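Long-range contact in alpha-1,3-glucanase (Bacillus circulans, PDB 5ZRU), which probably hydrolyses alpha-1,3-glucan, this chain being the catalytic unit of a longer secreted, multidomain glycoside hydrolase of family GH87: residues Gly322-Ile334 with Leu350-Asn362. Sequence-based numbering, arbitrary orientation.
Sequences GFWVGDYAHTPAI and LADGVNFAQGTSN. With CA (calcium ion), chain J.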
ATOM      1  N   GLY A 322       3.745  -6.458   0.936  1.00  7.63           N
ATOM      2  CA  GLY A 322       3.179  -7.007  -0.289  1.00  8.80           C
ATOM      3  C   GLY A 322       4.237  -7.737  -1.099  1.00  9.37           C
ATOM      4  O   GLY A 322       4.089  -8.922  -1.428  1.00  8.40           O
ATOM      5  N   PHE A 323       5.309  -7.015  -1.424  1.00  8.72           N
ATOM      6  CA  PHE A 323       6.465  -7.513  -2.160  1.00  7.42           C
ATOM      7  C   PHE A 323       7.736  -7.107  -1.431  1.00  7.94           C
ATOM      8  O   PHE A 323       7.887  -5.941  -1.061  1.00 10.20           O
ATOM      9  CB  PHE A 323       6.553  -6.905  -3.582  1.00  7.22           C
ATOM     10  CG  PHE A 323       5.481  -7.370  -4.529  1.00 10.04           C
ATOM     11  CD1 PHE A 323       4.171  -6.923  -4.398  1.00  8.04           C
ATOM     12  CD2 PHE A 323       5.792  -8.238  -5.556  1.00  9.53           C
ATOM     13  CE1 PHE A 323       3.185  -7.337  -5.293  1.00  9.33           C
ATOM     14  CE2 PHE A 323       4.821  -8.652  -6.450  1.00  9.42           C
ATOM     15  CZ  PHE A 323       3.523  -8.207  -6.323  1.00  9.33           C
ATOM     16  N   TRP A 324       8.681  -8.035  -1.285  1.00  8.74           N
ATOM     17  CA  TRP A 324      10.047  -7.672  -0.892  1.00  8.97           C
ATOM     18  C   TRP A 324      11.012  -8.261  -1.917  1.00  8.19           C
ATOM     19  O   TRP A 324      11.303  -9.460  -1.891  1.00  9.77           O
ATOM     20  CB  TRP A 324      10.385  -8.152   0.519  1.00 11.09           C
ATOM     21  CG  TRP A 324      11.653  -7.524   1.004  1.00 11.81           C
ATOM     22  CD1 TRP A 324      12.937  -7.939   0.752  1.00 11.62           C
ATOM     23  CD2 TRP A 324      11.760  -6.335   1.795  1.00 12.14           C
ATOM     24  NE1 TRP A 324      13.834  -7.074   1.354  1.00 13.09           N
ATOM     25  CE2 TRP A 324      13.131  -6.092   2.009  1.00 14.37           C
ATOM     26  CE3 TRP A 324      10.820  -5.459   2.363  1.00 12.10           C
ATOM     27  CZ2 TRP A 324      13.588  -4.997   2.755  1.00 15.40           C
ATOM     28  CZ3 TRP A 324      11.278  -4.378   3.106  1.00 14.33           C
ATOM     29  CH2 TRP A 324      12.646  -4.159   3.296  1.00 12.18           C
ATOM     30  N   VAL A 325      11.493  -7.424  -2.833  1.00  7.86           N
ATOM     31  CA  VAL A 325      12.325  -7.885  -3.941  1.00  8.12           C
ATOM     32  C   VAL A 325      13.778  -7.750  -3.508  1.00 10.93           C
ATOM     33  O   VAL A 325      14.275  -6.639  -3.318  1.00  9.29           O
ATOM     34  CB  VAL A 325      12.040  -7.090  -5.220  1.00  7.95           C
ATOM     35  CG1 VAL A 325      12.788  -7.691  -6.417  1.00  8.67           C
ATOM     36  CG2 VAL A 325      10.542  -7.094  -5.476  1.00 10.23           C
ATOM     37  N   GLY A 326      14.458  -8.881  -3.341  1.00  9.90           N
ATOM     38  CA  GLY A 326      15.841  -8.817  -2.911  1.00 10.86           C
ATOM     39  C   GLY A 326      16.444 -10.155  -2.553  1.00 11.01           C
ATOM     40  O   GLY A 326      15.806 -10.991  -1.904  1.00 13.10           O
ATOM     41  N   ASP A 327      17.688 -10.356  -2.976  1.00 12.67           N
ATOM     42  CA  ASP A 327      18.407 -11.596  -2.726  1.00 12.53           C
ATOM     43  C   ASP A 327      19.209 -11.502  -1.440  1.00 12.68           C
ATOM     44  O   ASP A 327      19.998 -10.567  -1.265  1.00 11.46           O
ATOM     45  CB  ASP A 327      19.356 -11.917  -3.874  1.00 11.15           C
ATOM     46  CG  ASP A 327      20.224 -13.113  -3.565  1.00 13.22           C
ATOM     47  OD1 ASP A 327      19.652 -14.174  -3.225  1.00 15.90           O
ATOM     48  OD2 ASP A 327      21.462 -12.986  -3.646  1.00 12.92           O
ATOM     49  N   TYR A 328      19.035 -12.496  -0.564  1.00 10.21           N
ATOM     50  CA  TYR A 328      19.856 -12.638   0.632  1.00 15.31           C
ATOM     51  C   TYR A 328      20.570 -13.981   0.677  1.00 18.66           C
ATOM     52  O   TYR A 328      21.190 -14.309   1.694  1.00 15.14           O
ATOM     53  CB  TYR A 328      19.001 -12.438   1.892  1.00 14.48           C
ATOM     54  CG  TYR A 328      18.339 -11.092   1.871  1.00 17.04           C
ATOM     55  CD1 TYR A 328      18.982  -9.974   2.391  1.00 13.71           C
ATOM     56  CD2 TYR A 328      17.096 -10.921   1.269  1.00 14.96           C
ATOM     57  CE1 TYR A 328      18.400  -8.730   2.337  1.00 13.94           C
ATOM     58  CE2 TYR A 328      16.500  -9.677   1.211  1.00 14.19           C
ATOM     59  CZ  TYR A 328      17.148  -8.589   1.751  1.00 14.59           C
ATOM     60  OH  TYR A 328      16.559  -7.345   1.690  1.00 16.93           O
ATOM     61  N   ALA A 329      20.527 -14.753  -0.407  1.00 14.89           N
ATOM     62  CA  ALA A 329      21.015 -16.123  -0.380  1.00 17.20           C
ATOM     63  C   ALA A 329      22.311 -16.336  -1.151  1.00 18.96           C
ATOM     64  O   ALA A 329      22.873 -17.433  -1.078  1.00 20.42           O
ATOM     65  CB  ALA A 329      19.941 -17.074  -0.927  1.00 16.01           C
ATOM     66  N   HIS A 330      22.808 -15.332  -1.866  1.00 15.77           N
ATOM     67  CA  HIS A 330      23.987 -15.480  -2.704  1.00 19.28           C
ATOM     68  C   HIS A 330      25.048 -14.454  -2.328  1.00 21.93           C
ATOM     69  O   HIS A 330      24.737 -13.330  -1.915  1.00 18.27           O
ATOM     70  CB  HIS A 330      23.629 -15.336  -4.193  1.00 17.36           C
ATOM     71  CG  HIS A 330      22.601 -16.319  -4.660  1.00 18.58           C
ATOM     72  ND1 HIS A 330      21.245 -16.103  -4.522  1.00 15.71           N
ATOM     73  CD2 HIS A 330      22.731 -17.541  -5.230  1.00 20.40           C
ATOM     74  CE1 HIS A 330      20.586 -17.140  -5.007  1.00 21.69           C
ATOM     75  NE2 HIS A 330      21.462 -18.027  -5.441  1.00 20.11           N
ATOM     76  N   THR A 331      26.312 -14.852  -2.475  1.00 17.80           N
ATOM     77  CA  THR A 331      27.443 -13.953  -2.275  1.00 20.42           C
ATOM     78  C   THR A 331      28.358 -14.083  -3.484  1.00 20.93           C
ATOM     79  O   THR A 331      28.908 -15.178  -3.724  1.00 23.88           O
ATOM     80  CB  THR A 331      28.202 -14.258  -0.985  1.00 25.94           C
ATOM     81  OG1 THR A 331      27.303 -14.179   0.126  1.00 25.53           O
ATOM     82  CG2 THR A 331      29.328 -13.249  -0.789  1.00 24.15           C
ATOM     83  N   PRO A 332      28.533 -13.026  -4.290  1.00 20.63           N
ATOM     84  CA  PRO A 332      27.846 -11.736  -4.129  1.00 21.66           C
ATOM     85  C   PRO A 332      26.367 -11.838  -4.501  1.00 19.58           C
ATOM     86  O   PRO A 332      25.986 -12.780  -5.196  1.00 18.34           O
ATOM     87  CB  PRO A 332      28.594 -10.812  -5.089  1.00 21.70           C
ATOM     88  CG  PRO A 332      29.127 -11.728  -6.137  1.00 25.41           C
ATOM     89  CD  PRO A 332      29.454 -13.023  -5.440  1.00 23.78           C
ATOM     90  N   ALA A 333      25.555 -10.899  -4.021  1.00 20.60           N
ATOM     91  CA  ALA A 333      24.113 -10.991  -4.203  1.00 17.65           C
ATOM     92  C   ALA A 333      23.740 -10.889  -5.675  1.00 18.45           C
ATOM     93  O   ALA A 333      24.365 -10.154  -6.445  1.00 20.56           O
ATOM     94  CB  ALA A 333      23.411  -9.887  -3.407  1.00 17.78           C
ATOM     95  N   ILE A 334      22.724 -11.653  -6.076  1.00 16.97           N
ATOM     96  CA  ILE A 334      22.161 -11.493  -7.412  1.00 15.24           C
ATOM     97  C   ILE A 334      21.022 -10.493  -7.300  1.00 14.58           C
ATOM     98  O   ILE A 334      20.600 -10.155  -6.187  1.00 14.27           O
ATOM     99  CB  ILE A 334      21.698 -12.834  -8.012  1.00 15.71           C
ATOM    100  CG1 ILE A 334      20.682 -13.524  -7.109  1.00 15.24           C
ATOM    101  CG2 ILE A 334      22.905 -13.741  -8.276  1.00 20.09           C
ATOM    102  CD1 ILE A 334      20.084 -14.777  -7.736  1.00 14.31           C
ATOM    103  N   LEU A 350       1.233  -5.230   6.860  1.00  6.50           N
ATOM    104  CA  LEU A 350       1.737  -4.737   8.142  1.00  9.01           C
ATOM    105  C   LEU A 350       2.934  -3.806   7.987  1.00  8.75           C
ATOM    106  O   LEU A 350       3.263  -3.078   8.930  1.00  9.37           O
ATOM    107  CB  LEU A 350       2.113  -5.922   9.042  1.00  5.50           C
ATOM    108  CG  LEU A 350       0.909  -6.736   9.524  1.00  9.67           C
ATOM    109  CD1 LEU A 350       1.296  -8.156   9.873  1.00 11.99           C
ATOM    110  CD2 LEU A 350       0.241  -6.050  10.736  1.00  9.29           C
ATOM    111  N   ALA A 351       3.580  -3.807   6.822  1.00  9.21           N
ATOM    112  CA  ALA A 351       4.708  -2.921   6.540  1.00  9.36           C
ATOM    113  C   ALA A 351       4.654  -2.487   5.074  1.00  9.32           C
ATOM    114  O   ALA A 351       3.570  -2.175   4.583  1.00  9.73           O
ATOM    115  CB  ALA A 351       6.039  -3.609   6.872  1.00 11.40           C
ATOM    116  N   ASP A 352       5.792  -2.476   4.365  1.00  8.70           N
ATOM    117  CA  ASP A 352       5.845  -1.892   3.021  1.00  7.50           C
ATOM    118  C   ASP A 352       4.852  -2.550   2.071  1.00  9.29           C
ATOM    119  O   ASP A 352       4.645  -3.764   2.109  1.00  9.37           O
ATOM    120  CB  ASP A 352       7.236  -2.051   2.390  1.00 11.43           C
ATOM    121  CG  ASP A 352       8.342  -1.480   3.240  1.00 18.23           C
ATOM    122  OD1 ASP A 352       8.339  -1.755   4.454  1.00 19.43           O
ATOM    123  OD2 ASP A 352       9.230  -0.802   2.673  1.00 18.57           O
ATOM    124  N   GLY A 353       4.284  -1.752   1.165  1.00  9.70           N
ATOM    125  CA  GLY A 353       3.590  -2.338   0.033  1.00  9.24           C
ATOM    126  C   GLY A 353       4.546  -3.071  -0.898  1.00  7.52           C
ATOM    127  O   GLY A 353       4.394  -4.271  -1.143  1.00  8.78           O
ATOM    128  N   VAL A 354       5.547  -2.361  -1.414  1.00  7.52           N
ATOM    129  CA  VAL A 354       6.582  -2.935  -2.273  1.00  5.77           C
ATOM    130  C   VAL A 354       7.907  -2.309  -1.875  1.00  8.18           C
ATOM    131  O   VAL A 354       8.010  -1.080  -1.782  1.00  8.89           O
ATOM    132  CB  VAL A 354       6.344  -2.673  -3.775  1.00  7.96           C
ATOM    133  CG1 VAL A 354       7.516  -3.268  -4.619  1.00  8.15           C
ATOM    134  CG2 VAL A 354       5.008  -3.233  -4.242  1.00  9.19           C
ATOM    135  N   ASN A 355       8.926  -3.136  -1.662  1.00  5.68           N
ATOM    136  CA  ASN A 355      10.279  -2.626  -1.494  1.00  8.12           C
ATOM    137  C   ASN A 355      11.194  -3.273  -2.526  1.00  8.96           C
ATOM    138  O   ASN A 355      11.311  -4.503  -2.576  1.00  9.57           O
ATOM    139  CB  ASN A 355      10.789  -2.868  -0.071  1.00 11.40           C
ATOM    140  CG  ASN A 355      12.001  -2.010   0.261  1.00 13.38           C
ATOM    141  OD1 ASN A 355      12.989  -1.985  -0.479  1.00 12.48           O
ATOM    142  ND2 ASN A 355      11.919  -1.281   1.365  1.00 11.29           N
ATOM    143  N   PHE A 356      11.819  -2.439  -3.355  1.00  8.38           N
ATOM    144  CA  PHE A 356      12.884  -2.843  -4.279  1.00  8.21           C
ATOM    145  C   PHE A 356      14.216  -2.705  -3.545  1.00 10.23           C
ATOM    146  O   PHE A 356      14.763  -1.606  -3.451  1.00 10.58           O
ATOM    147  CB  PHE A 356      12.874  -1.959  -5.524  1.00  9.22           C
ATOM    148  CG  PHE A 356      11.724  -2.219  -6.470  1.00  9.75           C
ATOM    149  CD1 PHE A 356      10.997  -3.401  -6.409  1.00  8.33           C
ATOM    150  CD2 PHE A 356      11.382  -1.272  -7.439  1.00  9.78           C
ATOM    151  CE1 PHE A 356       9.936  -3.637  -7.303  1.00  7.65           C
ATOM    152  CE2 PHE A 356      10.336  -1.506  -8.337  1.00 10.26           C
ATOM    153  CZ  PHE A 356       9.615  -2.698  -8.268  1.00  8.95           C
ATOM    154  N   ALA A 357      14.754  -3.811  -3.033  1.00 10.30           N
ATOM    155  CA  ALA A 357      15.935  -3.760  -2.172  1.00  9.75           C
ATOM    156  C   ALA A 357      17.091  -4.532  -2.805  1.00  9.91           C
ATOM    157  O   ALA A 357      16.956  -5.141  -3.868  1.00 10.05           O
ATOM    158  CB  ALA A 357      15.613  -4.313  -0.779  1.00  9.98           C
ATOM    159  N   GLN A 358      18.250  -4.489  -2.142  1.00 10.54           N
ATOM    160  CA  GLN A 358      19.373  -5.371  -2.500  1.00  9.54           C
ATOM    161  C   GLN A 358      19.768  -5.241  -3.969  1.00 11.60           C
ATOM    162  O   GLN A 358      20.043  -6.239  -4.646  1.00 12.39           O
ATOM    163  CB  GLN A 358      19.035  -6.829  -2.170  1.00 10.66           C
ATOM    164  CG  GLN A 358      19.140  -7.155  -0.695  1.00 10.75           C
ATOM    165  CD  GLN A 358      20.569  -7.046  -0.222  1.00 12.69           C
ATOM    166  OE1 GLN A 358      20.993  -6.001   0.279  1.00 13.29           O
ATOM    167  NE2 GLN A 358      21.331  -8.121  -0.393  1.00 13.90           N
ATOM    168  N   GLY A 359      19.784  -4.011  -4.474  1.00  9.71           N
ATOM    169  CA  GLY A 359      20.238  -3.759  -5.821  1.00 12.89           C
ATOM    170  C   GLY A 359      19.229  -4.010  -6.917  1.00 10.95           C
ATOM    171  O   GLY A 359      19.599  -3.959  -8.095  1.00 11.19           O
ATOM    172  N   THR A 360      17.982  -4.317  -6.572  1.00 11.26           N
ATOM    173  CA  THR A 360      16.910  -4.352  -7.560  1.00 10.63           C
ATOM    174  C   THR A 360      16.983  -3.104  -8.429  1.00  8.76           C
ATOM    175  O   THR A 360      17.051  -1.983  -7.913  1.00 10.36           O
ATOM    176  CB  THR A 360      15.553  -4.414  -6.852  1.00  7.51           C
ATOM    177  OG1 THR A 360      15.483  -5.591  -6.034  1.00 10.64           O
ATOM    178  CG2 THR A 360      14.428  -4.417  -7.876  1.00  8.81           C
ATOM    179  N   SER A 361      16.971  -3.301  -9.748  1.00 10.57           N
ATOM    180  CA  SER A 361      17.241  -2.227 -10.697  1.00 10.66           C
ATOM    181  C   SER A 361      16.292  -2.304 -11.886  1.00 11.42           C
ATOM    182  O   SER A 361      15.716  -3.356 -12.190  1.00 12.16           O
ATOM    183  CB  SER A 361      18.693  -2.273 -11.208  1.00 10.20           C
ATOM    184  OG  SER A 361      19.608  -2.036 -10.151  1.00 12.15           O
ATOM    185  N   ASN A 362      16.130  -1.153 -12.548  1.00  8.61           N
ATOM    186  CA  ASN A 362      15.371  -1.054 -13.790  1.00 10.39           C
ATOM    187  C   ASN A 362      13.984  -1.660 -13.656  1.00 11.97           C
ATOM    188  O   ASN A 362      13.434  -2.192 -14.620  1.00 11.35           O
ATOM    189  CB  ASN A 362      16.133  -1.712 -14.941  1.00 12.53           C
ATOM    190  CG  ASN A 362      17.434  -1.018 -15.221  1.00 15.35           C
ATOM    191  OD1 ASN A 362      17.449   0.174 -15.517  1.00 13.22           O
ATOM    192  ND2 ASN A 362      18.539  -1.747 -15.104  1.00 16.98           N
TER
HETATM  193 CA    CA J 608       9.799  -0.090   5.227  1.00 21.59          CA
HETATM  194  O   HOH W   1      18.865  -8.567  -4.992  1.00 10.59           O
HETATM  195  O   HOH W   2      10.941   0.951   6.737  1.00 24.87           O
HETATM  196  O   HOH W   3      11.698  -1.361   5.266  1.00 30.56           O
HETATM  197  O   HOH W   4       9.914  -1.956   6.554  1.00 32.06           O
HETATM  198  O   HOH W   5      10.397   1.168   3.705  1.00 15.34           O
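Adjacent parallel strands on successive rungs of the beta-helix pair Phe323 with Val354, Trp324 with Asn355 and Val325 with Phe356. Hydrogen bonds pass back and forth: Phe323 N to Gly353 O, Asn355 N to Phe323 O, Val325 N to Asn355 O, and Ala357 N to Val325 O. On the core side, Val325 CG2 meets the edge of the Phe356 ring at CD1 (3.8 Å). On the outer face the Trp324 indole, its CG anti to the backbone N (chi1 -168°), lies alongside Asn355, whose CB makes a CH-pi contact over one face of the six-membered ring (3.8 Å to its centroid). Trp324 NE1 donates a hydrogen bond to Tyr328 OH in the indole plane (2.8 Å). Asn355 ND2 donates to Asp352 OD2 (3.0 Å); both oxygens of Asp352 bind calcium, as does Asp375. Were Trp324 an alanine, Asn355 CB would probably lose its aromatic cover and Tyr328 OH its indole donor. Gln358 CG lies against Tyr328 CZ (3.5 Å), and NE2 bonds nearly straight to Asp327 O (2.9 Å, 168°), while Ser383 OG bonds to OE1 and Val385 O accepts from NE2. Strands of successive coils, paired in parallel and in register, are typical of the right-handed beta-helix of pectate-lyase-like enzymes.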